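Side-chain contacts in uncharacterized conserved protein of COG5135 (Nostoc punctiforme, PDB 2I51), which binds flavin mononucleotide and is related to pyridoxamine 5'-phosphate oxidase, its own substrate and reaction being unknown: residues A5-A10 / V163-L168; R46-L49 / Q54-F57; Y180-N183 / E187-S190. All blocks are in the same frame, centred on the assembly; numbering follows the deposited sequence.

From the N terminus, residues 5-10 turn into helix 8-17 and pack against strand 155-169 in interaction 1, which closes a loop of 152 residues. Nested inside that loop is interaction 2, where 46-49, following strand 38-44, pairs with the start of strand 55-60. Interaction 3 comes later in series, as strand 176-182 turns back into strand 188-192. All three reach the same antiparallel sheet, because strand 155-169 has both 55-60 and 176-182 as neighbours. Trp7 joins the three sites: its ring meets Phe48 of interaction 2 and, edge to face, Tyr180 and Trp188 of interaction 3. Interactions 2 and 3 do not touch, their centres lying about 20 Å apart.

Interaction 1 (A5-A10 / V163-L168); sequences APWRGA and VQVDHL
One methyl group of Val165, CG2, sits over a face of the Trp7 indole and makes a CH-pi contact, 3.7 Å from the centroid of the five-membered ring of Trp7 and 15° off its normal. The closest ring atom is Trp7 NE1, 3.6 Å from Val165 CG2. The two side chains cross at about a right angle. A second, looser touch follows three residues later, in the first turn of helix 8-17, where Ala10 CB lies 4.0 Å from His167 CE1.

Trp7 reaches the strand because its CG is wedged between the backbone N and the carbonyl carbon (chi1 42°), and Ala5 CB lies against the opposite face of the indole. A type I turn from Ala5 to Arg8, closed by Arg8 N to Ala5 O at 3.0 Å, leads into helix 8-17. Around this core, Met90 of strand 86-97 touches both Trp7 and Val165, while Phe88 stacks on the His167 ring and Glu86 OE1 takes a hydrogen bond from His167 NE2. Leu168, next to His167 on strand 155-169, belongs to the flavin mononucleotide pocket.

The two segments meet through apolar and CH-pi packing, with no hydrogen bond between them, which implies that shape rather than directional polar bonding seats the start of the helix on the sheet here.

Interaction 2 (R46-L49 / Q54-F57); sequences RGFL and QLRF
Arg56 lays its side chain across the backbone of Arg46 and Gly47, over a single beta bridge, Phe48 with Leu55, between the roughly antiparallel 46-49 and the start of strand 55-60, in a domain of the FMN-binding split-barrel type, as in pyridoxamine 5'-phosphate oxidase. Its guanidinium grips one carbonyl side-on: Arg56 NE reaches Arg46 O at 2.9 Å and Arg56 NH2 reaches the same oxygen at 2.8 Å. Both bonds are bent, with N-H...O angles of 137° and 141°, as expected when two donors share a single acceptor. The bend at chi3 (-58°) turns the guanidinium back over the chain, and Arg56 NH1 makes a salt bridge with Glu116.

Arg46, next in buried surface, answers through its backbone, its N donating to Arg56 O at 2.9 Å. Its CB lies 3.4 Å from that same Arg56 O. The side chain is modelled in two conformers; in the one described, its end leads away toward Met113 and Leu117, with its nearest atoms about 5 Å from a bound flavin mononucleotide. Gly47, with positive phi, accepts on its O from Arg56 N.

Farther along, Leu49 N donates to Gln54 O, and the Leu49 side chain packs beside the strand, touching Leu159 and Ala109. The Phe48 side chain leaves the pairing; its ring and Leu55 lie side by side and point the same way. Arg8 makes a cation-pi contact with this ring. Phe48 CE1 meets Leu55 CD1 at 3.7 Å, and Phe48 CA makes a CA-H...O contact with Gln54 O at 3.2 Å.

Interaction 3 (Y180-N183 / E187-S190); sequences YHRN and EWSS
The indole of Trp188 lies across the neighbouring strand and takes Arg182 CB on one face, 3.6 Å from the centroid of the six-membered ring of Trp188 and 8° off its normal. This CH-pi contact is extended by the rest of the arginine chain, whose CD passes 3.7 Å from Trp188 NE1. On the same face of the sheet, Tyr180 CB touches the indole, and Tyr180 CD2 meets Ser190 CB at 3.5 Å. Ala5 and Pro6, from the N-terminal turn, also touch Trp188.

Backbone hydrogen bonds fix the register. His181 and Ser189 exchange two: His181 N donates to Ser189 O, and Ser189 N donates to His181 O at 2.9 Å. Toward the turn, Asn183 N donates to Glu187 O at 2.9 Å. Tyr180 with Ser190 and Arg182 with Trp188 are the non-hydrogen-bonded pairs flanking His181 and Ser189.

Polar side chains add further bonds. The guanidinium of Arg182 is turned 66° from the indole plane; a bend at chi3 (71°) directs it away, and Arg182 NH2 forms a salt bridge with Asp161. One water, in the plane of both groups, accepts from Arg182 NH1 and Trp188 NE1. At the turn end, Glu187 N donates to Asn183 OD1 at 3.0 Å, approaching from above the amide carbonyl plane. Asn183 ND2 reaches Glu187 OE1 on the anti side of the carboxylate at 3.3 Å, an almost straight but long bond.

Together these contacts make a beta hairpin, strands 176-182 and 188-192, which continues the antiparallel sheet beyond strand 155-169.

Interaction 1 (A5-A10 / V163-L168)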
ATOM      1  N   ALA A   5     -15.750 -11.412 -13.466  1.00 15.15           N
ATOM      2  CA  ALA A   5     -16.030 -11.340 -12.050  1.00 16.31           C
ATOM      3  C   ALA A   5     -16.962 -10.170 -11.790  1.00 15.65           C
ATOM      4  O   ALA A   5     -16.951  -9.159 -12.504  1.00 15.30           O
ATOM      5  CB  ALA A   5     -14.707 -11.161 -11.283  1.00 18.14           C
ATOM      6  N   PRO A   6     -17.788 -10.266 -10.741  1.00 16.77           N
ATOM      7  CA  PRO A   6     -18.854  -9.298 -10.516  1.00 17.79           C
ATOM      8  C   PRO A   6     -18.408  -7.910 -10.101  1.00 16.35           C
ATOM      9  O   PRO A   6     -19.213  -6.993 -10.088  1.00 18.15           O
ATOM     10  CB  PRO A   6     -19.666  -9.957  -9.385  1.00 18.98           C
ATOM     11  CG  PRO A   6     -18.723 -10.828  -8.697  1.00 20.71           C
ATOM     12  CD  PRO A   6     -17.893 -11.404  -9.806  1.00 19.33           C
ATOM     13  N   TRP A   7     -17.137  -7.761  -9.765  1.00 15.29           N
ATOM     14  CA  TRP A   7     -16.536  -6.487  -9.410  1.00 14.25           C
ATOM     15  C   TRP A   7     -15.841  -5.833 -10.594  1.00 14.16           C
ATOM     16  O   TRP A   7     -15.326  -4.710 -10.467  1.00 14.66           O
ATOM     17  CB  TRP A   7     -15.526  -6.615  -8.236  1.00 14.79           C
ATOM     18  CG  TRP A   7     -14.626  -7.823  -8.342  1.00 14.87           C
ATOM     19  CD1 TRP A   7     -14.809  -9.005  -7.719  1.00 15.85           C
ATOM     20  CD2 TRP A   7     -13.445  -7.976  -9.156  1.00 15.27           C
ATOM     21  NE1 TRP A   7     -13.837  -9.879  -8.077  1.00 15.33           N
ATOM     22  CE2 TRP A   7     -12.978  -9.297  -8.959  1.00 14.61           C
ATOM     23  CE3 TRP A   7     -12.720  -7.130 -10.000  1.00 15.97           C
ATOM     24  CZ2 TRP A   7     -11.822  -9.782  -9.590  1.00 16.43           C
ATOM     25  CZ3 TRP A   7     -11.601  -7.607 -10.646  1.00 16.80           C
ATOM     26  CH2 TRP A   7     -11.163  -8.944 -10.442  1.00 15.69           C
ATOM     27  N   ARG A   8     -15.873  -6.482 -11.761  1.00 13.42           N
ATOM     28  CA  ARG A   8     -15.192  -5.916 -12.915  1.00 12.19           C
ATOM     29  C   ARG A   8     -15.839  -4.617 -13.397  1.00 13.31           C
ATOM     30  O   ARG A   8     -15.123  -3.686 -13.796  1.00 14.64           O
ATOM     31  CB  ARG A   8     -15.078  -6.913 -14.064  1.00 13.74           C
ATOM     32  CG  ARG A   8     -14.065  -7.996 -13.814  1.00 14.12           C
ATOM     33  CD  ARG A   8     -12.676  -7.555 -14.014  1.00 15.16           C
ATOM     34  NE  ARG A   8     -12.290  -7.120 -15.368  1.00 13.37           N
ATOM     35  CZ  ARG A   8     -11.811  -7.935 -16.306  1.00 14.22           C
ATOM     36  NH1 ARG A   8     -11.727  -9.239 -16.099  1.00 15.51           N
ATOM     37  NH2 ARG A   8     -11.395  -7.452 -17.469  1.00 17.69           N
ATOM     38  N   GLY A   9     -17.155  -4.537 -13.356  1.00 12.49           N
ATOM     39  CA  GLY A   9     -17.811  -3.303 -13.716  1.00 13.55           C
ATOM     40  C   GLY A   9     -17.456  -2.147 -12.813  1.00 14.01           C
ATOM     41  O   GLY A   9     -17.245  -1.014 -13.283  1.00 14.86           O
ATOM     42  N   ALA A  10     -17.332  -2.430 -11.516  1.00 14.88           N
ATOM     43  CA  ALA A  10     -16.962  -1.408 -10.533  1.00 14.54           C
ATOM     44  C   ALA A  10     -15.576  -0.873 -10.854  1.00 12.66           C
ATOM     45  O   ALA A  10     -15.306   0.364 -10.808  1.00 13.24           O
ATOM     46  CB  ALA A  10     -17.034  -1.967  -9.086  1.00 17.42           C
ATOM     47  N   VAL A 163      -9.133 -13.580  -5.161  1.00 14.35           N
ATOM     48  CA  VAL A 163     -10.206 -14.408  -4.637  0.50 13.51           C
ATOM     49  C   VAL A 163     -11.055 -13.705  -3.595  1.00 15.71           C
ATOM     50  O   VAL A 163     -12.120 -14.194  -3.256  1.00 15.45           O
ATOM     51  CB  VAL A 163      -9.701 -15.764  -4.118  0.50 12.94           C
ATOM     52  CG1 VAL A 163      -8.969 -16.501  -5.204  0.50 17.08           C
ATOM     53  CG2 VAL A 163      -8.835 -15.586  -2.886  0.50 20.10           C
ATOM     54  N   GLN A 164     -10.642 -12.524  -3.146  1.00 14.36           N
ATOM     55  CA  GLN A 164     -11.452 -11.730  -2.259  1.00 13.93           C
ATOM     56  C   GLN A 164     -11.244 -10.277  -2.624  1.00 13.91           C
ATOM     57  O   GLN A 164     -10.096  -9.852  -2.826  1.00 15.23           O
ATOM     58  CB  GLN A 164     -11.106 -11.939  -0.779  1.00 17.34           C
ATOM     59  CG  GLN A 164     -12.099 -11.274   0.179  1.00 19.55           C
ATOM     60  CD  GLN A 164     -12.122 -11.837   1.584  1.00 26.51           C
ATOM     61  OE1 GLN A 164     -11.928 -11.107   2.552  1.00 31.74           O
ATOM     62  NE2 GLN A 164     -12.402 -13.121   1.702  1.00 26.41           N
ATOM     63  N   VAL A 165     -12.339  -9.516  -2.722  1.00 13.60           N
ATOM     64  CA  VAL A 165     -12.287  -8.105  -3.056  1.00 13.57           C
ATOM     65  C   VAL A 165     -13.175  -7.339  -2.069  1.00 14.74           C
ATOM     66  O   VAL A 165     -14.328  -7.727  -1.853  1.00 16.10           O
ATOM     67  CB  VAL A 165     -12.735  -7.863  -4.498  1.00 13.83           C
ATOM     68  CG1 VAL A 165     -12.814  -6.345  -4.824  1.00 14.89           C
ATOM     69  CG2 VAL A 165     -11.792  -8.589  -5.457  1.00 15.28           C
ATOM     70  N   ASP A 166     -12.665  -6.270  -1.479  1.00 14.37           N
ATOM     71  CA  ASP A 166     -13.402  -5.367  -0.542  1.00 14.19           C
ATOM     72  C   ASP A 166     -13.423  -4.015  -1.229  1.00 15.63           C
ATOM     73  O   ASP A 166     -12.354  -3.425  -1.481  1.00 17.22           O
ATOM     74  CB  ASP A 166     -12.592  -5.355   0.757  1.00 15.31           C
ATOM     75  CG  ASP A 166     -13.179  -4.562   1.902  1.00 25.14           C
ATOM     76  OD1 ASP A 166     -14.112  -3.801   1.736  1.00 29.15           O
ATOM     77  OD2 ASP A 166     -12.570  -4.678   3.003  1.00 31.78           O
ATOM     78  N   HIS A 167     -14.596  -3.537  -1.594  1.00 12.87           N
ATOM     79  CA  HIS A 167     -14.782  -2.247  -2.251  1.00 12.64           C
ATOM     80  C   HIS A 167     -15.464  -1.262  -1.323  1.00 12.80           C
ATOM     81  O   HIS A 167     -16.599  -1.498  -0.912  1.00 13.49           O
ATOM     82  CB  HIS A 167     -15.630  -2.451  -3.491  1.00 14.06           C
ATOM     83  CG  HIS A 167     -15.874  -1.209  -4.282  1.00 15.32           C
ATOM     84  ND1 HIS A 167     -17.010  -1.047  -5.057  1.00 16.71           N
ATOM     85  CD2 HIS A 167     -15.123  -0.092  -4.456  1.00 14.81           C
ATOM     86  CE1 HIS A 167     -16.953   0.129  -5.659  1.00 18.85           C
ATOM     87  NE2 HIS A 167     -15.817   0.730  -5.316  1.00 16.39           N
ATOM     88  N   LEU A 168     -14.789  -0.169  -1.008  1.00 13.52           N
ATOM     89  CA  LEU A 168     -15.260   0.855  -0.100  1.00 12.68           C
ATOM     90  C   LEU A 168     -15.452   2.134  -0.911  1.00 13.50           C
ATOM     91  O   LEU A 168     -14.522   2.603  -1.570  1.00 14.22           O
ATOM     92  CB  LEU A 168     -14.229   1.091   0.994  1.00 13.78           C
ATOM     93  CG  LEU A 168     -14.529   2.219   1.979  1.00 15.55           C
ATOM     94  CD1 LEU A 168     -15.765   1.900   2.816  1.00 15.91           C
ATOM     95  CD2 LEU A 168     -13.320   2.444   2.879  1.00 16.23           C
TER

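Interaction 2 (R46-L49 / Q54-F57)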
ATOM      1  N   ARG A  46      -1.310  -2.652 -15.228  1.00 14.89           N
ATOM      2  CA  ARG A  46      -1.129  -2.782 -16.674  0.50 16.15           C
ATOM      3  C   ARG A  46      -2.258  -3.553 -17.346  1.00 18.59           C
ATOM      4  O   ARG A  46      -2.026  -4.298 -18.314  1.00 17.82           O
ATOM      5  CB  ARG A  46       0.222  -3.428 -16.959  0.50 15.91           C
ATOM      6  CG  ARG A  46       1.352  -2.715 -16.215  0.50 21.59           C
ATOM      7  CD  ARG A  46       2.630  -2.668 -16.936  0.50 22.23           C
ATOM      8  NE  ARG A  46       3.591  -1.698 -16.398  0.50 13.34           N
ATOM      9  CZ  ARG A  46       4.027  -0.620 -17.071  0.50 13.00           C
ATOM     10  NH1 ARG A  46       3.542  -0.318 -18.257  0.50 16.65           N
ATOM     11  NH2 ARG A  46       4.909   0.202 -16.531  0.50 20.19           N
ATOM     12  N   GLY A  47      -3.484  -3.414 -16.842  1.00 16.15           N
ATOM     13  CA  GLY A  47      -4.637  -4.047 -17.428  1.00 15.71           C
ATOM     14  C   GLY A  47      -4.891  -5.455 -16.933  1.00 15.83           C
ATOM     15  O   GLY A  47      -4.097  -6.037 -16.221  1.00 18.95           O
ATOM     16  N   PHE A  48      -6.038  -6.003 -17.291  1.00 15.48           N
ATOM     17  CA  PHE A  48      -6.332  -7.408 -17.107  1.00 14.10           C
ATOM     18  C   PHE A  48      -5.779  -8.263 -18.241  1.00 16.79           C
ATOM     19  O   PHE A  48      -5.758  -7.843 -19.392  1.00 18.39           O
ATOM     20  CB  PHE A  48      -7.835  -7.587 -17.016  1.00 15.69           C
ATOM     21  CG  PHE A  48      -8.426  -6.974 -15.739  1.00 15.01           C
ATOM     22  CD1 PHE A  48      -8.466  -7.696 -14.554  1.00 16.88           C
ATOM     23  CD2 PHE A  48      -8.877  -5.663 -15.746  1.00 15.59           C
ATOM     24  CE1 PHE A  48      -8.982  -7.119 -13.378  1.00 17.41           C
ATOM     25  CE2 PHE A  48      -9.356  -5.082 -14.575  1.00 16.24           C
ATOM     26  CZ  PHE A  48      -9.377  -5.799 -13.410  1.00 15.51           C
ATOM     27  N   LEU A  49      -5.421  -9.486 -17.888  1.00 17.06           N
ATOM     28  CA  LEU A  49      -4.975 -10.459 -18.864  1.00 16.49           C
ATOM     29  C   LEU A  49      -6.211 -10.883 -19.613  1.00 17.25           C
ATOM     30  O   LEU A  49      -7.230 -11.206 -19.026  1.00 16.66           O
ATOM     31  CB  LEU A  49      -4.330 -11.634 -18.160  1.00 16.02           C
ATOM     32  CG  LEU A  49      -3.879 -12.768 -19.037  1.00 18.34           C
ATOM     33  CD1 LEU A  49      -2.791 -12.276 -20.029  1.00 21.93           C
ATOM     34  CD2 LEU A  49      -3.395 -13.881 -18.126  1.00 19.75           C
ATOM     35  N   GLN A  54      -7.460 -11.799 -14.057  1.00 14.10           N
ATOM     36  CA  GLN A  54      -6.140 -11.520 -13.492  1.00 15.85           C
ATOM     37  C   GLN A  54      -5.641 -10.154 -13.862  1.00 14.38           C
ATOM     38  O   GLN A  54      -5.730  -9.711 -14.996  1.00 15.56           O
ATOM     39  CB  GLN A  54      -5.139 -12.559 -13.916  1.00 17.41           C
ATOM     40  CG  GLN A  54      -5.584 -13.937 -13.478  1.00 18.01           C
ATOM     41  CD  GLN A  54      -4.424 -14.876 -13.171  1.00 24.87           C
ATOM     42  OE1 GLN A  54      -3.593 -14.562 -12.355  1.00 25.88           O
ATOM     43  NE2 GLN A  54      -4.451 -16.067 -13.729  1.00 31.93           N
ATOM     44  N   LEU A  55      -5.062  -9.478 -12.885  1.00 14.79           N
ATOM     45  CA  LEU A  55      -4.400  -8.171 -13.120  1.00 14.63           C
ATOM     46  C   LEU A  55      -2.931  -8.361 -13.469  1.00 14.74           C
ATOM     47  O   LEU A  55      -2.263  -9.211 -12.840  1.00 15.15           O
ATOM     48  CB  LEU A  55      -4.465  -7.317 -11.839  1.00 14.97           C
ATOM     49  CG  LEU A  55      -5.845  -6.887 -11.354  1.00 16.33           C
ATOM     50  CD1 LEU A  55      -6.679  -8.030 -10.677  1.00 15.80           C
ATOM     51  CD2 LEU A  55      -5.615  -5.765 -10.328  1.00 19.08           C
ATOM     52  N   ARG A  56      -2.449  -7.565 -14.424  1.00 14.65           N
ATOM     53  CA  ARG A  56      -1.064  -7.594 -14.919  1.00 14.71           C
ATOM     54  C   ARG A  56      -0.227  -6.488 -14.343  1.00 14.68           C
ATOM     55  O   ARG A  56      -0.634  -5.318 -14.298  1.00 14.20           O
ATOM     56  CB  ARG A  56      -1.027  -7.435 -16.455  1.00 15.18           C
ATOM     57  CG  ARG A  56      -1.764  -8.430 -17.208  1.00 16.56           C
ATOM     58  CD  ARG A  56      -1.404  -8.357 -18.701  1.00 14.37           C
ATOM     59  NE  ARG A  56      -1.659  -7.049 -19.275  1.00 16.47           N
ATOM     60  CZ  ARG A  56      -1.315  -6.671 -20.502  1.00 17.65           C
ATOM     61  NH1 ARG A  56      -0.720  -7.515 -21.369  1.00 17.43           N
ATOM     62  NH2 ARG A  56      -1.545  -5.420 -20.881  1.00 20.80           N
ATOM     63  N   PHE A  57       1.009  -6.863 -13.950  1.00 14.68           N
ATOM     64  CA  PHE A  57       2.046  -5.936 -13.554  1.00 14.44           C
ATOM     65  C   PHE A  57       3.363  -6.474 -14.142  1.00 15.55           C
ATOM     66  O   PHE A  57       3.425  -7.648 -14.561  1.00 15.71           O
ATOM     67  CB  PHE A  57       2.179  -5.921 -12.040  1.00 15.92           C
ATOM     68  CG  PHE A  57       0.879  -5.697 -11.336  1.00 14.15           C
ATOM     69  CD1 PHE A  57       0.438  -4.427 -11.124  1.00 17.02           C
ATOM     70  CD2 PHE A  57       0.118  -6.748 -10.927  1.00 18.74           C
ATOM     71  CE1 PHE A  57      -0.781  -4.208 -10.511  1.00 16.62           C
ATOM     72  CE2 PHE A  57      -1.082  -6.561 -10.273  1.00 19.28           C
ATOM     73  CZ  PHE A  57      -1.527  -5.253 -10.083  1.00 15.61           C
TER

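Interaction 3 (Y180-N183 / E187-S190)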
ATOM      1  N   TYR A 180     -16.628  -9.269  -1.817  1.00 14.95           N
ATOM      2  CA  TYR A 180     -16.812 -10.296  -2.834  1.00 14.83           C
ATOM      3  C   TYR A 180     -15.860 -11.430  -2.501  1.00 14.59           C
ATOM      4  O   TYR A 180     -14.689 -11.201  -2.195  1.00 15.06           O
ATOM      5  CB  TYR A 180     -16.452  -9.729  -4.209  1.00 13.91           C
ATOM      6  CG  TYR A 180     -17.226  -8.539  -4.695  1.00 13.75           C
ATOM      7  CD1 TYR A 180     -16.876  -7.262  -4.317  1.00 16.32           C
ATOM      8  CD2 TYR A 180     -18.322  -8.727  -5.556  1.00 16.53           C
ATOM      9  CE1 TYR A 180     -17.568  -6.186  -4.760  1.00 17.22           C
ATOM     10  CE2 TYR A 180     -19.021  -7.644  -6.027  1.00 22.68           C
ATOM     11  CZ  TYR A 180     -18.635  -6.371  -5.630  1.00 21.57           C
ATOM     12  OH  TYR A 180     -19.361  -5.269  -6.070  1.00 23.22           O
ATOM     13  N   HIS A 181     -16.323 -12.673  -2.597  1.00 14.19           N
ATOM     14  CA  HIS A 181     -15.476 -13.837  -2.331  1.00 14.74           C
ATOM     15  C   HIS A 181     -15.691 -14.929  -3.385  1.00 16.40           C
ATOM     16  O   HIS A 181     -16.806 -15.173  -3.785  1.00 17.93           O
ATOM     17  CB  HIS A 181     -15.750 -14.357  -0.923  1.00 20.64           C
ATOM     18  CG  HIS A 181     -14.917 -15.538  -0.549  1.00 25.98           C
ATOM     19  ND1 HIS A 181     -13.599 -15.436  -0.160  1.00 38.14           N
ATOM     20  CD2 HIS A 181     -15.209 -16.861  -0.560  1.00 29.78           C
ATOM     21  CE1 HIS A 181     -13.116 -16.650   0.055  1.00 36.68           C
ATOM     22  NE2 HIS A 181     -14.078 -17.529  -0.166  1.00 32.90           N
ATOM     23  N   ARG A 182     -14.608 -15.563  -3.807  1.00 15.63           N
ATOM     24  CA  ARG A 182     -14.643 -16.652  -4.776  1.00 17.43           C
ATOM     25  C   ARG A 182     -14.444 -17.970  -4.031  1.00 20.05           C
ATOM     26  O   ARG A 182     -13.497 -18.092  -3.248  1.00 20.18           O
ATOM     27  CB  ARG A 182     -13.535 -16.483  -5.813  1.00 17.47           C
ATOM     28  CG  ARG A 182     -13.778 -17.348  -7.015  1.00 20.70           C
ATOM     29  CD  ARG A 182     -12.763 -17.199  -8.028  1.00 19.06           C
ATOM     30  NE  ARG A 182     -11.491 -17.785  -7.611  1.00 21.23           N
ATOM     31  CZ  ARG A 182     -10.359 -17.588  -8.276  1.00 30.41           C
ATOM     32  NH1 ARG A 182     -10.363 -16.796  -9.337  1.00 29.17           N
ATOM     33  NH2 ARG A 182      -9.238 -18.157  -7.869  1.00 33.80           N
ATOM     34  N   ASN A 183     -15.352 -18.923  -4.244  1.00 23.13           N
ATOM     35  CA  ASN A 183     -15.249 -20.199  -3.535  1.00 24.77           C
ATOM     36  C   ASN A 183     -14.395 -21.187  -4.319  1.00 28.59           C
ATOM     37  O   ASN A 183     -13.789 -20.841  -5.350  1.00 24.60           O
ATOM     38  CB  ASN A 183     -16.656 -20.732  -3.180  1.00 27.50           C
ATOM     39  CG  ASN A 183     -17.484 -21.160  -4.389  1.00 28.66           C
ATOM     40  OD1 ASN A 183     -16.988 -21.333  -5.485  1.00 22.70           O
ATOM     41  ND2 ASN A 183     -18.788 -21.322  -4.162  1.00 31.00           N
ATOM     42  N   GLU A 187     -16.964 -19.760  -8.083  1.00 24.41           N
ATOM     43  CA  GLU A 187     -18.180 -18.979  -8.082  1.00 22.21           C
ATOM     44  C   GLU A 187     -18.002 -17.794  -7.117  1.00 21.41           C
ATOM     45  O   GLU A 187     -17.523 -17.973  -5.992  1.00 20.13           O
ATOM     46  CB  GLU A 187     -19.358 -19.815  -7.645  1.00 24.70           C
ATOM     47  CG  GLU A 187     -19.562 -21.032  -8.545  1.00 31.85           C
ATOM     48  CD  GLU A 187     -20.509 -22.054  -7.958  1.00 41.75           C
ATOM     49  OE1 GLU A 187     -20.666 -22.109  -6.715  1.00 44.54           O
ATOM     50  OE2 GLU A 187     -21.083 -22.830  -8.748  1.00 57.91           O
ATOM     51  N   TRP A 188     -18.417 -16.610  -7.571  1.00 19.54           N
ATOM     52  CA  TRP A 188     -18.359 -15.402  -6.737  1.00 19.21           C
ATOM     53  C   TRP A 188     -19.653 -15.166  -5.971  1.00 21.09           C
ATOM     54  O   TRP A 188     -20.757 -15.408  -6.480  1.00 25.52           O
ATOM     55  CB  TRP A 188     -18.047 -14.178  -7.597  1.00 17.27           C
ATOM     56  CG  TRP A 188     -16.663 -14.117  -8.065  1.00 17.18           C
ATOM     57  CD1 TRP A 188     -16.160 -14.604  -9.258  1.00 17.10           C
ATOM     58  CD2 TRP A 188     -15.540 -13.553  -7.368  1.00 15.46           C
ATOM     59  NE1 TRP A 188     -14.809 -14.370  -9.315  1.00 18.19           N
ATOM     60  CE2 TRP A 188     -14.408 -13.726  -8.170  1.00 15.76           C
ATOM     61  CE3 TRP A 188     -15.398 -12.909  -6.126  1.00 16.74           C
ATOM     62  CZ2 TRP A 188     -13.149 -13.285  -7.775  1.00 15.54           C
ATOM     63  CZ3 TRP A 188     -14.148 -12.474  -5.730  1.00 14.35           C
ATOM     64  CH2 TRP A 188     -13.045 -12.664  -6.545  1.00 13.78           C
ATOM     65  N   SER A 189     -19.504 -14.713  -4.727  1.00 17.96           N
ATOM     66  CA  SER A 189     -20.621 -14.225  -3.914  1.00 20.30           C
ATOM     67  C   SER A 189     -20.291 -12.807  -3.490  1.00 18.30           C
ATOM     68  O   SER A 189     -19.128 -12.391  -3.537  1.00 17.61           O
ATOM     69  CB  SER A 189     -20.814 -15.119  -2.693  1.00 24.35           C
ATOM     70  OG  SER A 189     -19.685 -15.105  -1.854  1.00 34.36           O
ATOM     71  N   SER A 190     -21.320 -12.025  -3.199  1.00 17.36           N
ATOM     72  CA  SER A 190     -21.110 -10.683  -2.673  1.00 17.56           C
ATOM     73  C   SER A 190     -22.049 -10.328  -1.554  1.00 18.47           C
ATOM     74  O   SER A 190     -23.126 -10.910  -1.434  1.00 19.02           O
ATOM     75  CB  SER A 190     -21.216  -9.663  -3.764  1.00 21.43           C
ATOM     76  OG  SER A 190     -22.505  -9.563  -4.254  1.00 26.83           O
TER
HETATM   77  O   HOH W   1     -12.376 -14.935 -10.900  1.00 23.28           O